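Local coordinates for Slr1438 protein (Synechocystis sp., PDB 3K25), which is of uncharacterised function but belongs to the aldose 1-epimerase family and may therefore bind carbohydrates and act as an isomerase, at residues I145-A150 / F159-H164; A178-D183 / I213-A218; S234-T239 / R278-N283. All blocks are in the same frame, centred on the assembly; numbering follows the deposited sequence.

Interaction 1 (I145-A150 / F159-H164); sequences IEQRIA and FSLGFH
Q147 packs against the F163 ring. Its CG sits in the plane of the ring at its edge, 3.6 Å from F163 CZ, and the chain then bends at chi2 (82°), so that the amide turns back against the ring. There Q147 NE2 approaches F163 CZ obliquely at 3.5 Å, with the amide and ring planes 57° apart. Farther round this ring, I145 CD1 meets F163 CE1 at 3.9 Å. The two branches of I149 part company: CG2 stands over the centre of the F159 ring in a CH-pi contact, 4.0 Å from the centroid, whereas CD1 reaches L161 CD2 at 4.1 Å. The segments run almost antiparallel, and alternate residues of each face the other across the core between two antiparallel sheets, the beta-sandwich architecture of the galactose mutarotase clan. The buried Q147 OE1 is hydrogen-bonded to the hydroxyl of Y237, whose ring also packs against L161 and F163. A leucine in place of Q147 would probably leave that hydroxyl without its carbonyl partner in a buried setting. Farther out, F134 on strand 130-139 touches both Q147 and L161, while F163 also packs on V282 and P255. Backbone bonds from I145, Q147 and I149 to V282, A280 and R278 hold strand 142-151 beside strand 276-287.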
loop_
_atom_site.group_PDB
_atom_site.type_symbol
_atom_site.label_atom_id
_atom_site.label_comp_id
_atom_site.label_asym_id
_atom_site.label_seq_id
_atom_site.Cartn_x
_atom_site.Cartn_y
_atom_site.Cartn_z
ATOM N N ILE A 145 5.353 -6.192 -6.658
ATOM C CA ILE A 145 5.786 -4.817 -6.839
ATOM C C ILE A 145 7.186 -4.763 -6.278
ATOM O O ILE A 145 7.444 -5.232 -5.167
ATOM C CB ILE A 145 4.893 -3.814 -6.095
ATOM C CG1 ILE A 145 3.421 -4.138 -6.345
ATOM C CG2 ILE A 145 5.181 -2.406 -6.606
ATOM C CD1 ILE A 145 2.462 -3.128 -5.767
ATOM N N GLU A 146 8.101 -4.227 -7.068
ATOM C CA GLU A 146 9.483 -4.142 -6.649
ATOM C C GLU A 146 9.839 -2.679 -6.511
ATOM O O GLU A 146 9.504 -1.856 -7.370
ATOM C CB GLU A 146 10.379 -4.848 -7.667
ATOM C CG GLU A 146 9.934 -6.280 -7.934
ATOM C CD GLU A 146 10.901 -7.057 -8.809
ATOM O OE1 GLU A 146 11.297 -6.544 -9.880
ATOM O OE2 GLU A 146 11.256 -8.195 -8.423
ATOM N N GLN A 147 10.515 -2.356 -5.416
ATOM C CA GLN A 147 10.872 -0.978 -5.155
ATOM C C GLN A 147 12.361 -0.772 -5.027
ATOM O O GLN A 147 13.084 -1.652 -4.569
ATOM C CB GLN A 147 10.226 -0.488 -3.846
ATOM C CG GLN A 147 8.783 -0.925 -3.588
ATOM C CD GLN A 147 8.700 -2.327 -2.998
ATOM O OE1 GLN A 147 9.428 -2.655 -2.065
ATOM N NE2 GLN A 147 7.803 -3.155 -3.533
ATOM N N ARG A 148 12.801 0.407 -5.454
ATOM C CA ARG A 148 14.183 0.826 -5.310
ATOM C C ARG A 148 14.012 2.211 -4.692
ATOM O O ARG A 148 13.417 3.102 -5.294
ATOM C CB ARG A 148 14.920 0.931 -6.648
ATOM C CG ARG A 148 16.407 1.255 -6.470
ATOM C CD ARG A 148 17.176 1.336 -7.789
ATOM N NE ARG A 148 16.580 2.300 -8.714
ATOM C CZ ARG A 148 17.127 2.702 -9.858
ATOM N NH1 ARG A 148 18.307 2.230 -10.237
ATOM N NH2 ARG A 148 16.490 3.573 -10.632
ATOM N N ILE A 149 14.476 2.364 -3.462
ATOM C CA ILE A 149 14.378 3.639 -2.771
ATOM C C ILE A 149 15.770 4.248 -2.884
ATOM O O ILE A 149 16.747 3.707 -2.361
ATOM C CB ILE A 149 13.988 3.449 -1.276
ATOM C CG1 ILE A 149 12.684 2.651 -1.170
ATOM C CG2 ILE A 149 13.774 4.798 -0.605
ATOM C CD1 ILE A 149 12.810 1.184 -1.504
ATOM N N ALA A 150 15.872 5.367 -3.587
ATOM C CA ALA A 150 17.174 5.983 -3.750
ATOM C C ALA A 150 17.302 7.332 -3.077
ATOM O O ALA A 150 16.342 8.093 -2.957
ATOM C CB ALA A 150 17.520 6.110 -5.243
ATOM N N PHE A 159 13.438 6.957 6.426
ATOM C CA PHE A 159 12.154 6.824 5.751
ATOM C C PHE A 159 11.372 5.584 6.162
ATOM O O PHE A 159 11.878 4.682 6.823
ATOM C CB PHE A 159 12.342 6.783 4.228
ATOM C CG PHE A 159 12.718 5.428 3.711
ATOM C CD1 PHE A 159 14.045 4.991 3.757
ATOM C CD2 PHE A 159 11.729 4.548 3.245
ATOM C CE1 PHE A 159 14.387 3.692 3.347
ATOM C CE2 PHE A 159 12.056 3.245 2.836
ATOM C CZ PHE A 159 13.388 2.814 2.887
ATOM N N SER A 160 10.116 5.577 5.748
ATOM C CA SER A 160 9.210 4.471 5.973
ATOM C C SER A 160 8.480 4.278 4.656
ATOM O O SER A 160 8.186 5.247 3.949
ATOM C CB SER A 160 8.212 4.782 7.088
ATOM O OG SER A 160 8.618 4.184 8.305
ATOM N N LEU A 161 8.215 3.021 4.319
ATOM C CA LEU A 161 7.510 2.696 3.094
ATOM C C LEU A 161 6.446 1.649 3.396
ATOM O O LEU A 161 6.702 0.681 4.112
ATOM C CB LEU A 161 8.488 2.166 2.033
ATOM C CG LEU A 161 7.816 1.701 0.731
ATOM C CD1 LEU A 161 6.888 2.806 0.202
ATOM C CD2 LEU A 161 8.863 1.331 -0.298
ATOM N N GLY A 162 5.251 1.847 2.854
ATOM C CA GLY A 162 4.191 0.888 3.092
ATOM C C GLY A 162 3.206 0.738 1.950
ATOM O O GLY A 162 3.033 1.635 1.119
ATOM N N PHE A 163 2.558 -0.417 1.899
ATOM C CA PHE A 163 1.562 -0.685 0.871
ATOM C C PHE A 163 0.283 -0.936 1.640
ATOM O O PHE A 163 0.274 -1.671 2.633
ATOM C CB PHE A 163 1.982 -1.881 0.012
ATOM C CG PHE A 163 3.149 -1.578 -0.903
ATOM C CD1 PHE A 163 2.937 -1.093 -2.189
ATOM C CD2 PHE A 163 4.461 -1.721 -0.455
ATOM C CE1 PHE A 163 4.014 -0.753 -3.020
ATOM C CE2 PHE A 163 5.545 -1.387 -1.270
ATOM C CZ PHE A 163 5.320 -0.900 -2.556
ATOM N N HIS A 164 -0.791 -0.311 1.173
ATOM C CA HIS A 164 -2.080 -0.360 1.837
ATOM C C HIS A 164 -3.156 -1.069 1.000
ATOM O O HIS A 164 -4.228 -0.511 0.747
ATOM C CB HIS A 164 -2.459 1.101 2.124
ATOM C CG HIS A 164 -3.656 1.279 2.996
ATOM N ND1 HIS A 164 -3.714 2.251 3.970
ATOM C CD2 HIS A 164 -4.868 0.673 2.995
ATOM C CE1 HIS A 164 -4.912 2.241 4.529
ATOM N NE2 HIS A 164 -5.632 1.293 3.955
#

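Interaction 2 (A178-D183 / I213-A218); sequences AIPAND and ISQPRA
The carbonyl oxygen of P180 receives a hydrogen bond, a weak second bond and a CA-H...O contact from two consecutive residues, I213 and S214. The main bond runs from S214 N to P180 O, 2.7 Å long with an angle of 153° at the hydrogen. Its donor is tilted 20° out of the carbonyl plane. S214 OG adds the weak bond to P180 O at 3.4 Å, made possible by a first torsion (chi1 55°) that sets the hydroxyl between the backbone N and the carbonyl carbon. The CA-H...O contact to the same oxygen comes from I213. P180 presents this oxygen from the centre of an inverse gamma turn, in which A181 N makes a weak bond back to I179 O.

The side-chain carbons of the proline ring touch several residues along 213-218. P180 CB meets Q215 CB at 3.4 Å, the two side chains crossing at about a right angle, and the rest of the Q215 chain leads away. P180 CG lies 3.2 Å from R217 O and also touches I213 CB, while P180 CD packs on A218 CB at 3.9 Å. At the far end, A178 O receives a CA-H...O contact from A218 CA, 3.4 Å away. L240 of strand 239-245 also touches P180, I213 and A218, and F210 of strand 205-210 touches I179 and A181.

Both segments belong to connections between sheets: 178-183 leads from strand 176-178 to strand 183-186, whereas the residues from I213 onward end the loop after strand 205-210 and enter strand 217-222. The contact is thus an inverse gamma turn in one inter-sheet loop, packed against a second such loop at the margin of a beta-sandwich.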
loop_
_atom_site.group_PDB
_atom_site.type_symbol
_atom_site.label_atom_id
_atom_site.label_comp_id
_atom_site.label_asym_id
_atom_site.label_seq_id
_atom_site.Cartn_x
_atom_site.Cartn_y
_atom_site.Cartn_z
ATOM N N ALA A 178 -4.190 -15.594 9.336
ATOM C CA ALA A 178 -2.891 -16.198 9.558
ATOM C C ALA A 178 -1.842 -15.099 9.612
ATOM O O ALA A 178 -1.086 -14.885 8.660
ATOM C CB ALA A 178 -2.572 -17.184 8.441
ATOM N N ILE A 179 -1.820 -14.403 10.741
ATOM C CA ILE A 179 -0.878 -13.324 10.983
ATOM C C ILE A 179 0.177 -13.861 11.957
ATOM O O ILE A 179 -0.161 -14.369 13.020
ATOM C CB ILE A 179 -1.611 -12.135 11.597
ATOM C CG1 ILE A 179 -2.803 -11.771 10.701
ATOM C CG2 ILE A 179 -0.651 -10.969 11.785
ATOM C CD1 ILE A 179 -3.781 -10.773 11.316
ATOM N N PRO A 180 1.468 -13.757 11.597
ATOM C CA PRO A 180 2.599 -14.229 12.409
ATOM C C PRO A 180 3.027 -13.310 13.545
ATOM O O PRO A 180 4.129 -12.762 13.542
ATOM C CB PRO A 180 3.698 -14.412 11.378
ATOM C CG PRO A 180 3.451 -13.234 10.468
ATOM C CD PRO A 180 1.937 -13.212 10.308
ATOM N N ALA A 181 2.146 -13.161 14.522
ATOM C CA ALA A 181 2.402 -12.329 15.689
ATOM C C ALA A 181 1.724 -12.939 16.907
ATOM O O ALA A 181 0.992 -13.917 16.800
ATOM C CB ALA A 181 1.869 -10.928 15.458
ATOM N N ASN A 182 1.961 -12.349 18.070
ATOM C CA ASN A 182 1.360 -12.838 19.297
ATOM C C ASN A 182 0.585 -11.723 19.968
ATOM O O ASN A 182 -0.191 -11.959 20.889
ATOM C CB ASN A 182 2.445 -13.369 20.238
ATOM C CG ASN A 182 3.075 -14.661 19.734
ATOM O OD1 ASN A 182 2.375 -15.599 19.356
ATOM N ND2 ASN A 182 4.402 -14.716 19.740
ATOM N N ASP A 183 0.801 -10.502 19.490
ATOM C CA ASP A 183 0.140 -9.324 20.038
ATOM C C ASP A 183 -0.054 -8.281 18.954
ATOM O O ASP A 183 0.643 -8.292 17.946
ATOM C CB ASP A 183 0.993 -8.706 21.143
ATOM C CG ASP A 183 1.177 -9.625 22.325
ATOM O OD1 ASP A 183 0.157 -9.960 22.968
ATOM O OD2 ASP A 183 2.335 -10.007 22.609
ATOM N N ILE A 213 6.420 -9.424 14.141
ATOM C CA ILE A 213 6.059 -10.599 13.351
ATOM C C ILE A 213 7.179 -11.610 13.207
ATOM O O ILE A 213 8.355 -11.244 13.150
ATOM C CB ILE A 213 5.557 -10.186 11.938
ATOM C CG1 ILE A 213 6.629 -9.371 11.202
ATOM C CG2 ILE A 213 4.257 -9.394 12.071
ATOM C CD1 ILE A 213 6.202 -8.892 9.841
ATOM N N SER A 214 6.801 -12.883 13.129
ATOM C CA SER A 214 7.765 -13.975 13.024
ATOM C C SER A 214 7.872 -14.625 11.646
ATOM O O SER A 214 8.549 -15.646 11.482
ATOM C CB SER A 214 7.418 -15.049 14.053
ATOM O OG SER A 214 6.074 -15.475 13.910
ATOM N N GLN A 215 7.207 -14.038 10.659
ATOM C CA GLN A 215 7.217 -14.578 9.303
ATOM C C GLN A 215 7.207 -13.458 8.279
ATOM O O GLN A 215 6.560 -12.436 8.476
ATOM C CB GLN A 215 5.982 -15.450 9.069
ATOM C CG GLN A 215 5.981 -16.805 9.751
ATOM C CD GLN A 215 6.531 -17.890 8.859
ATOM O OE1 GLN A 215 7.732 -17.959 8.623
ATOM N NE2 GLN A 215 5.649 -18.735 8.340
ATOM N N PRO A 216 7.928 -13.638 7.169
ATOM C CA PRO A 216 7.966 -12.613 6.126
ATOM C C PRO A 216 6.724 -12.765 5.238
ATOM O O PRO A 216 6.765 -12.490 4.036
ATOM C CB PRO A 216 9.253 -12.942 5.387
ATOM C CG PRO A 216 9.243 -14.455 5.413
ATOM C CD PRO A 216 8.848 -14.748 6.853
ATOM N N ARG A 217 5.626 -13.216 5.841
ATOM C CA ARG A 217 4.384 -13.415 5.108
ATOM C C ARG A 217 3.170 -13.435 6.016
ATOM O O ARG A 217 3.289 -13.422 7.232
ATOM C CB ARG A 217 4.423 -14.730 4.322
ATOM C CG ARG A 217 4.551 -15.991 5.180
ATOM C CD ARG A 217 4.369 -17.255 4.340
ATOM N NE ARG A 217 5.136 -17.207 3.095
ATOM C CZ ARG A 217 6.468 -17.216 3.013
ATOM N NH1 ARG A 217 7.216 -17.284 4.113
ATOM N NH2 ARG A 217 7.055 -17.132 1.822
ATOM N N ALA A 218 1.998 -13.488 5.390
ATOM C CA ALA A 218 0.708 -13.514 6.082
ATOM C C ALA A 218 -0.390 -13.749 5.027
ATOM O O ALA A 218 -0.185 -13.499 3.837
ATOM C CB ALA A 218 0.477 -12.190 6.806
#

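Interaction 3 (S234-T239 / R278-N283); sequences SELYQT and RSAWVN
L236 reaches toward A280 and R278 of strand 276-287 from a type I turn spanning S234 to Y237. Its CB touches A280 CB at 3.9 Å; CG then points opposite the backbone N (chi1 170°), and the two methyls divide the work. CD2 packs on the same A280 CB, while CD1 lies over one face of the R278 guanidinium, offset toward its rim and 3.5 Å from R278 NH2.

At the start of the turn, S234 grips W281 by two bonds: S234 N donates to W281 O at 2.9 Å, nearly straight at 168°, and W281 N donates to S234 OG at 3.0 Å. The indole of W281 folds back (chi1 60°), bringing one face against S234, whose CB makes a CH-pi contact 3.5 Å from the centroid of the five-membered ring. Y237 turns a ring face to V282, with V282 CG2 3.6 Å from Y237 CE1.

R144 forms a cation-pi pair with W281, and W271 O takes a bond from R278 NH1. The turn opens the loop from strand 227-233 to strand 239-245 of the facing sheet, beside strand 276-287, itself between strands 142-151 and 227-233; L236 also meets F159 of strand 157-168.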
loop_
_atom_site.group_PDB
_atom_site.type_symbol
_atom_site.label_atom_id
_atom_site.label_comp_id
_atom_site.label_asym_id
_atom_site.label_seq_id
_atom_site.Cartn_x
_atom_site.Cartn_y
_atom_site.Cartn_z
ATOM N N SER A 234 9.812 -8.622 1.314
ATOM C CA SER A 234 11.245 -8.612 1.583
ATOM C C SER A 234 11.485 -8.086 3.019
ATOM O O SER A 234 10.579 -7.519 3.644
ATOM C CB SER A 234 11.970 -7.748 0.543
ATOM O OG SER A 234 11.684 -6.367 0.700
ATOM N N GLU A 235 12.700 -8.259 3.538
ATOM C CA GLU A 235 12.996 -7.850 4.908
ATOM C C GLU A 235 12.862 -6.383 5.311
ATOM O O GLU A 235 13.014 -6.057 6.486
ATOM C CB GLU A 235 14.374 -8.365 5.322
ATOM C CG GLU A 235 15.536 -7.846 4.515
ATOM C CD GLU A 235 16.821 -8.597 4.839
ATOM O OE1 GLU A 235 17.865 -8.299 4.213
ATOM O OE2 GLU A 235 16.788 -9.487 5.722
ATOM N N LEU A 236 12.579 -5.500 4.361
ATOM C CA LEU A 236 12.405 -4.086 4.686
ATOM C C LEU A 236 11.123 -3.926 5.516
ATOM O O LEU A 236 10.985 -2.984 6.297
ATOM C CB LEU A 236 12.283 -3.249 3.405
ATOM C CG LEU A 236 11.857 -1.779 3.576
ATOM C CD1 LEU A 236 13.010 -0.990 4.185
ATOM C CD2 LEU A 236 11.426 -1.162 2.235
ATOM N N TYR A 237 10.194 -4.868 5.356
ATOM C CA TYR A 237 8.927 -4.788 6.060
ATOM C C TYR A 237 8.886 -5.597 7.340
ATOM O O TYR A 237 8.955 -6.828 7.313
ATOM C CB TYR A 237 7.808 -5.209 5.116
ATOM C CG TYR A 237 7.854 -4.410 3.845
ATOM C CD1 TYR A 237 8.586 -4.863 2.740
ATOM C CD2 TYR A 237 7.245 -3.150 3.769
ATOM C CE1 TYR A 237 8.714 -4.070 1.586
ATOM C CE2 TYR A 237 7.369 -2.353 2.627
ATOM C CZ TYR A 237 8.105 -2.815 1.543
ATOM O OH TYR A 237 8.252 -2.017 0.426
ATOM N N GLN A 238 8.740 -4.891 8.461
ATOM C CA GLN A 238 8.727 -5.521 9.777
ATOM C C GLN A 238 7.408 -5.409 10.517
ATOM O O GLN A 238 7.241 -6.008 11.579
ATOM C CB GLN A 238 9.845 -4.912 10.611
ATOM C CG GLN A 238 11.166 -4.907 9.858
ATOM C CD GLN A 238 12.154 -3.918 10.421
ATOM O OE1 GLN A 238 12.736 -4.143 11.478
ATOM N NE2 GLN A 238 12.341 -2.801 9.718
ATOM N N THR A 239 6.472 -4.652 9.950
ATOM C CA THR A 239 5.161 -4.459 10.567
ATOM C C THR A 239 3.983 -4.835 9.669
ATOM O O THR A 239 4.007 -4.615 8.457
ATOM C CB THR A 239 4.976 -3.001 11.029
ATOM O OG1 THR A 239 5.682 -2.797 12.263
ATOM C CG2 THR A 239 3.500 -2.686 11.234
ATOM N N ARG A 278 18.325 1.399 -1.971
ATOM C CA ARG A 278 18.106 0.042 -1.502
ATOM C C ARG A 278 16.841 -0.455 -2.179
ATOM O O ARG A 278 16.002 0.338 -2.614
ATOM C CB ARG A 278 18.002 -0.026 0.025
ATOM C CG ARG A 278 16.961 0.859 0.658
ATOM C CD ARG A 278 17.134 0.859 2.184
ATOM N NE ARG A 278 16.749 -0.413 2.798
ATOM C CZ ARG A 278 16.806 -0.667 4.106
ATOM N NH1 ARG A 278 17.244 0.253 4.966
ATOM N NH2 ARG A 278 16.381 -1.836 4.566
ATOM N N SER A 279 16.725 -1.766 -2.318
ATOM C CA SER A 279 15.557 -2.330 -2.972
ATOM C C SER A 279 14.762 -3.240 -2.051
ATOM O O SER A 279 15.247 -3.698 -1.016
ATOM C CB SER A 279 15.961 -3.079 -4.253
ATOM O OG SER A 279 16.780 -4.198 -3.977
ATOM N N ALA A 280 13.520 -3.483 -2.435
ATOM C CA ALA A 280 12.639 -4.319 -1.651
ATOM C C ALA A 280 11.529 -4.781 -2.569
ATOM O O ALA A 280 11.468 -4.387 -3.739
ATOM C CB ALA A 280 12.063 -3.511 -0.488
ATOM N N TRP A 281 10.652 -5.619 -2.037
ATOM C CA TRP A 281 9.528 -6.102 -2.803
ATOM C C TRP A 281 8.414 -6.636 -1.908
ATOM O O TRP A 281 8.641 -7.079 -0.778
ATOM C CB TRP A 281 9.979 -7.206 -3.762
ATOM C CG TRP A 281 10.575 -8.378 -3.055
ATOM C CD1 TRP A 281 11.902 -8.590 -2.789
ATOM C CD2 TRP A 281 9.862 -9.458 -2.435
ATOM N NE1 TRP A 281 12.055 -9.728 -2.039
ATOM C CE2 TRP A 281 10.821 -10.282 -1.805
ATOM C CE3 TRP A 281 8.507 -9.805 -2.344
ATOM C CZ2 TRP A 281 10.466 -11.439 -1.088
ATOM C CZ3 TRP A 281 8.156 -10.950 -1.631
ATOM C CH2 TRP A 281 9.134 -11.751 -1.013
ATOM N N VAL A 282 7.199 -6.577 -2.438
ATOM C CA VAL A 282 6.028 -7.090 -1.750
ATOM C C VAL A 282 5.328 -7.972 -2.778
ATOM O O VAL A 282 5.361 -7.686 -3.970
ATOM C CB VAL A 282 5.103 -5.959 -1.301
ATOM C CG1 VAL A 282 3.895 -6.542 -0.619
ATOM C CG2 VAL A 282 5.845 -5.039 -0.340
ATOM N N ASN A 283 4.716 -9.058 -2.328
ATOM C CA ASN A 283 4.057 -9.965 -3.256
ATOM C C ASN A 283 2.635 -10.283 -2.830
ATOM O O ASN A 283 2.317 -10.335 -1.645
ATOM C CB ASN A 283 4.857 -11.262 -3.375
ATOM C CG ASN A 283 4.539 -12.031 -4.644
ATOM O OD1 ASN A 283 5.103 -11.762 -5.711
ATOM N ND2 ASN A 283 3.624 -12.992 -4.536
#

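The three contacts follow one another along the chain, and all reach the same eight-stranded antiparallel sheet. Interactions 1 and 3 are close companions, their centres about 7 Å apart, because strands 142-151 and 276-287 are neighbours in that sheet; Q147 O also packs on S279 CB. Interaction 2 sits farther along the sheet, past strand 227-233, where strands 217-222 and 176-178 end the order. Its centre is about 20 Å from that of interaction 1 and 14 Å from that of interaction 3, which it touches through I213. Interaction 1 packs this sheet on the one holding strand 157-168, interaction 3 sets a connecting loop against it, and interaction 2 pairs two inter-sheet loops at the margin.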